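Local coordinates for protein neuroglobin (Symsagittifera roscoffensis, PDB 4B4Y) that binds haem as a globin of the neuroglobin type and probably takes up oxygen at its iron, at residues Ala101-Lys106 with Glu111-Leu116; Gln123-Lys126 with Lys132-Glu135. All blocks are in the same frame, centred on the assembly; numbering follows the deposited sequence. Where two conformers were deposited one is given.

Contact 1. Residues Ala101-Lys106 with Glu111-Leu116; sequences AMHTKK and ELFGKL. With HEM (protoporphyrin IX containing Fe), chain B.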
# COMPACT_ATOMS: atom_id res chain seq x y z
N ALA A 101 -6.39 10.47 2.13
CA ALA A 101 -7.27 9.35 2.15
C ALA A 101 -6.62 8.15 2.84
O ALA A 101 -7.33 7.26 3.32
CB ALA A 101 -7.62 8.97 0.67
N MET A 102 -5.29 8.07 2.84
CA MET A 102 -4.63 7.02 3.58
C MET A 102 -4.55 7.34 5.07
O MET A 102 -4.39 6.46 5.86
CB MET A 102 -3.23 6.67 3.04
CG MET A 102 -3.21 6.43 1.48
SD MET A 102 -1.56 6.55 0.85
CE MET A 102 -2.07 7.03 -0.76
N HIS A 103 -4.79 8.56 5.47
CA HIS A 103 -4.44 8.93 6.84
C HIS A 103 -5.64 9.44 7.59
O HIS A 103 -5.47 10.20 8.57
CB HIS A 103 -3.26 9.94 6.85
CG HIS A 103 -1.93 9.34 6.45
ND1 HIS A 103 -1.37 9.51 5.20
CD2 HIS A 103 -1.03 8.60 7.17
CE1 HIS A 103 -0.18 8.90 5.17
NE2 HIS A 103 0.06 8.35 6.36
N THR A 104 -6.84 9.05 7.15
CA THR A 104 -8.03 9.46 7.90
C THR A 104 -8.07 8.81 9.31
O THR A 104 -7.45 7.77 9.51
CB THR A 104 -9.37 9.09 7.20
OG1 THR A 104 -9.44 7.69 7.01
CG2 THR A 104 -9.54 9.78 5.84
N LYS A 105 -8.82 9.42 10.24
CA LYS A 105 -9.04 8.88 11.63
C LYS A 105 -9.48 7.43 11.65
O LYS A 105 -9.02 6.68 12.47
CB LYS A 105 -10.03 9.75 12.43
CG LYS A 105 -9.54 11.24 12.46
CD LYS A 105 -10.11 12.07 13.58
CE LYS A 105 -10.05 13.56 13.22
NZ LYS A 105 -8.75 13.84 12.56
N LYS A 106 -10.36 7.06 10.74
CA LYS A 106 -10.85 5.69 10.59
C LYS A 106 -9.73 4.74 10.16
O LYS A 106 -9.71 3.57 10.54
CB LYS A 106 -11.95 5.68 9.54
CG LYS A 106 -13.11 4.76 9.81
CD LYS A 106 -14.22 4.92 8.70
CE LYS A 106 -15.67 4.75 9.22
NZ LYS A 106 -16.29 6.12 9.28
N GLU A 111 -3.94 9.23 17.69
CA GLU A 111 -2.83 9.32 18.64
C GLU A 111 -1.53 8.72 18.10
O GLU A 111 -0.42 9.03 18.58
CB GLU A 111 -3.22 8.77 20.05
CG GLU A 111 -4.16 9.71 20.87
CD GLU A 111 -3.62 11.18 20.99
OE1 GLU A 111 -2.66 11.48 21.80
OE2 GLU A 111 -4.17 12.04 20.25
N LEU A 112 -1.59 7.90 17.07
CA LEU A 112 -0.32 7.46 16.47
C LEU A 112 0.55 8.56 15.80
O LEU A 112 1.77 8.40 15.68
CB LEU A 112 -0.56 6.32 15.48
CG LEU A 112 -1.00 4.95 16.11
CD1 LEU A 112 -1.24 3.94 14.96
CD2 LEU A 112 0.11 4.41 16.97
N PHE A 113 -0.06 9.64 15.35
CA PHE A 113 0.75 10.77 14.84
C PHE A 113 1.70 11.28 15.93
O PHE A 113 2.89 11.46 15.69
CB PHE A 113 -0.17 11.91 14.24
CG PHE A 113 -0.59 11.62 12.82
CD1 PHE A 113 0.24 11.93 11.76
CD2 PHE A 113 -1.76 10.92 12.55
CE1 PHE A 113 -0.11 11.59 10.46
CE2 PHE A 113 -2.16 10.61 11.23
CZ PHE A 113 -1.33 10.93 10.21
N GLY A 114 1.17 11.54 17.11
CA GLY A 114 2.00 11.92 18.29
C GLY A 114 3.09 10.94 18.60
O GLY A 114 4.24 11.29 18.84
N LYS A 115 2.78 9.66 18.53
CA LYS A 115 3.80 8.63 18.77
C LYS A 115 4.95 8.65 17.77
O LYS A 115 6.14 8.50 18.14
CB LYS A 115 3.10 7.24 18.78
CG LYS A 115 2.13 7.04 19.98
CD LYS A 115 2.70 7.49 21.39
CE LYS A 115 1.67 7.20 22.52
NZ LYS A 115 0.31 7.80 22.28
N LEU A 116 4.59 8.73 16.47
CA LEU A 116 5.56 8.77 15.41
C LEU A 116 6.36 10.07 15.61
O LEU A 116 7.56 10.07 15.48
CB LEU A 116 4.88 8.80 14.02
CG LEU A 116 5.87 8.88 12.81
CD1 LEU A 116 6.85 7.70 12.65
CD2 LEU A 116 5.13 9.05 11.45
CHA HEM B . 1.22 5.90 3.61
CHB HEM B . 3.90 9.65 4.96
CHC HEM B . 2.00 9.27 9.46
CHD HEM B . 0.26 4.94 8.32
C1A HEM B . 2.09 6.96 3.57
C2A HEM B . 2.70 7.52 2.41
C3A HEM B . 3.44 8.53 2.78
C4A HEM B . 3.28 8.70 4.17
CMA HEM B . 4.29 9.49 1.88
CAA HEM B . 2.47 6.96 0.96
CBA HEM B . 3.63 6.04 0.63
CGA HEM B . 3.38 5.24 -0.62
O1A HEM B . 2.90 5.72 -1.64
O2A HEM B . 3.68 4.02 -0.62
C1B HEM B . 3.60 9.93 6.31
C2B HEM B . 4.05 11.08 7.09
C3B HEM B . 3.51 11.00 8.30
C4B HEM B . 2.74 9.77 8.36
CMB HEM B . 4.96 12.19 6.50
CAB HEM B . 3.73 11.96 9.48
CBB HEM B . 3.21 13.19 9.44
C1C HEM B . 1.44 8.01 9.56
C2C HEM B . 1.07 7.30 10.79
C3C HEM B . 0.68 6.08 10.48
C4C HEM B . 0.74 6.00 9.05
CMC HEM B . 1.21 7.85 12.24
CAC HEM B . 0.16 4.97 11.48
CBC HEM B . 0.41 3.70 11.17
C1D HEM B . 0.15 4.87 6.95
C2D HEM B . -0.63 3.90 6.16
C3D HEM B . -0.29 4.26 4.77
C4D HEM B . 0.68 5.33 4.77
CMD HEM B . -1.53 2.73 6.60
CAD HEM B . -0.69 3.53 3.49
CBD HEM B . 0.66 3.10 4.18
CGD HEM B . 1.09 2.09 3.30
O1D HEM B . 2.03 1.39 3.75
O2D HEM B . 0.38 2.07 2.24
NA HEM B . 2.46 7.71 4.62
NB HEM B . 2.82 9.19 7.11
NC HEM B . 1.24 7.18 8.53
ND HEM B . 0.82 5.71 6.06
FE HEM B . 1.80 7.43 6.54
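His103 and Phe113 cross at about a right angle on the proximal side of the haem, with the closest approach, 3.8 Å, between His103 CD2 and Phe113 CZ. Their ring planes are inclined at 59°, an oblique pairing that is neither a stack nor T-shaped. CB of the histidine lies in the plane of the phenylalanine ring, at its edge. His103 NE2 binds the haem iron at 2.0 Å. The imidazole stands over the line of two opposite pyrrole nitrogens: CE1 is 2.9 Å from haem NA and CD2 is 3.0 Å from haem NC, both nitrogens lying near the ring plane. Its turn is set from behind as well, since ND1 hydrogen-bonds to Leu99 O, a bond that would probably polarise the ring.

Phe113 comes in from helix 111-127. Its CG lies beside the backbone N and anti to the carbonyl carbon (chi1 -82°), which sends the ring to the porphyrin rim, where Phe113 CE1 meets haem CHC at 3.3 Å. One face carries the methyl CMC, 4.1 Å above the plane and over the ring centre. With an alanine here in place of the phenylalanine, the haem methyl CMC would probably lose the ring face it rests on, and a gap is likely to open beside the imidazole. A turn farther along, Leu116 CD2 touches the same meso carbon, CHC, at 3.7 Å, while Met102 SD reaches haem CHA at 4.0 Å.

The haem is also hydrogen-bonded to Trp52 and Arg67 of the second subunit, which means that both chains contribute to its site. Iron held by a histidine from the loop ahead of helix 111-127, with an aromatic ring of that helix against the porphyrin, is the arrangement of a globin proximal haem pocket.

Contact 2. Residues Gln123-Lys126 with Lys132-Glu135; sequences QVVK and KWSE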
# COMPACT_ATOMS: atom_id res chain seq x y z
N GLN A 123 15.20 9.82 17.36
CA GLN A 123 16.32 9.53 16.39
C GLN A 123 17.03 10.81 16.02
O GLN A 123 18.21 10.75 15.87
CB GLN A 123 15.83 8.80 15.13
CG GLN A 123 15.08 7.50 15.51
CD GLN A 123 15.94 6.53 16.30
OE1 GLN A 123 15.43 5.77 17.11
NE2 GLN A 123 17.22 6.51 16.02
N VAL A 124 16.35 11.97 15.98
CA VAL A 124 17.08 13.26 15.78
C VAL A 124 18.06 13.50 16.91
O VAL A 124 19.29 13.65 16.68
CB VAL A 124 16.15 14.48 15.57
CG1 VAL A 124 17.01 15.79 15.56
CG2 VAL A 124 15.37 14.34 14.27
N VAL A 125 17.60 13.33 18.17
CA VAL A 125 18.52 13.48 19.33
C VAL A 125 19.66 12.50 19.24
O VAL A 125 20.86 12.81 19.62
CB VAL A 125 17.78 13.40 20.65
CG1 VAL A 125 18.77 13.21 21.88
CG2 VAL A 125 16.97 14.64 20.85
N LYS A 126 19.38 11.31 18.72
CA LYS A 126 20.53 10.36 18.66
C LYS A 126 21.62 10.82 17.65
O LYS A 126 22.76 10.51 17.86
CB LYS A 126 20.10 8.90 18.28
CG LYS A 126 19.37 8.12 19.52
CD LYS A 126 18.63 6.84 18.96
CE LYS A 126 18.21 5.72 20.01
NZ LYS A 126 17.46 4.40 19.37
N LYS A 132 25.05 20.45 20.50
CA LYS A 132 24.13 21.19 19.65
C LYS A 132 22.65 21.06 19.97
O LYS A 132 21.89 21.90 19.56
CB LYS A 132 24.34 20.75 18.20
CG LYS A 132 25.77 21.19 17.64
CD LYS A 132 25.64 22.60 17.07
CE LYS A 132 26.95 23.08 16.40
NZ LYS A 132 27.27 24.49 16.86
N TRP A 133 22.21 20.01 20.65
CA TRP A 133 20.75 19.87 20.83
C TRP A 133 20.28 20.86 21.88
O TRP A 133 21.00 21.10 22.84
CB TRP A 133 20.39 18.40 21.18
CG TRP A 133 18.89 18.22 21.25
CD1 TRP A 133 18.16 17.99 22.38
CD2 TRP A 133 17.95 18.30 20.17
NE1 TRP A 133 16.85 17.89 22.07
CE2 TRP A 133 16.68 18.07 20.72
CE3 TRP A 133 18.08 18.43 18.80
CZ2 TRP A 133 15.50 18.03 19.93
CZ3 TRP A 133 16.96 18.43 18.03
CH2 TRP A 133 15.65 18.25 18.61
N SER A 134 19.08 21.42 21.78
CA SER A 134 18.73 22.43 22.73
C SER A 134 17.24 22.47 22.80
O SER A 134 16.55 21.96 21.91
CB SER A 134 19.23 23.84 22.23
OG SER A 134 18.44 24.23 21.09
N GLU A 135 16.71 23.15 23.80
CA GLU A 135 15.30 23.34 23.92
C GLU A 135 14.66 24.00 22.69
O GLU A 135 13.52 23.60 22.27
CB GLU A 135 14.96 24.20 25.16
CG GLU A 135 13.42 24.40 25.36
CD GLU A 135 13.02 25.31 26.60
OE1 GLU A 135 13.85 25.89 27.33
OE2 GLU A 135 11.82 25.42 26.81
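Trp133 faces two consecutive valines of helix 111-127, Val125 and Val124, and each meets a different part of the indole. A CH-pi contact is well defined: the Val125 CG2 methyl sits 3.6 Å from the centroid of the five-membered ring and only 18° off its normal. Its nearest atom is Trp133 CE2, at 3.4 Å from Val125 CG2, with NE1 following at 3.5 Å, so the methyl lies over the face of the five-membered ring, displaced toward CE2 and NE1.

The second kind of contact is purely apolar. Val124 CG1 approaches the benzene half obliquely, 3.6 Å from Trp133 CZ3 and 4.1 Å from Trp133 CH2. Both valine side chains cross the indole at about a right angle. The tryptophan is carried to them by its first torsion, with CG opposite the backbone N (chi1 -175°), and the closest CA atoms, those of Val125 and Trp133, are 6.9 Å apart. Val124 is buried, with Phe31 and Trp141 also packed on it, whereas Val125 lies on the exposed border; the patch therefore runs from the interior toward solvent. Trp141 meets the Trp133 ring too, their planes inclined at about 45°, which extends the apolar cluster into helix 135-153.

The polar interactions beside this patch are local: one lies within helix 111-127, the other at the start of helix 135-153. Lys126 NZ makes a weak 3.3 Å hydrogen bond to Gln123 OE1, one turn back on the same helix. Ser134, the residue after Trp133, is the N-cap of helix 135-153, and its OG accepts from Lys137 N. An N-capped helix start with a tryptophan folded back over the end of the preceding helix forms the corner between the last two helices, probably the G and H helices of the globin fold.

Overall arrangement
Helix 111-127 is common to both contacts: its first turns pack against the loop that carries the iron ligand in contact 1, and its last turns receive the tryptophan in contact 2. The two follow one another along the chain, with contact centres about 24 Å apart and nearest atoms about 8 Å apart, so they do not touch. They lie on opposite sides of the centre of the chain, with contact centres about 12 Å (contact 1) and about 15 Å (contact 2) from it. Contact 1 forms part of the haem site, whereas the side chain of Val124 in contact 2 remains about 13 Å from a haem. Helix 135-153 packs against both.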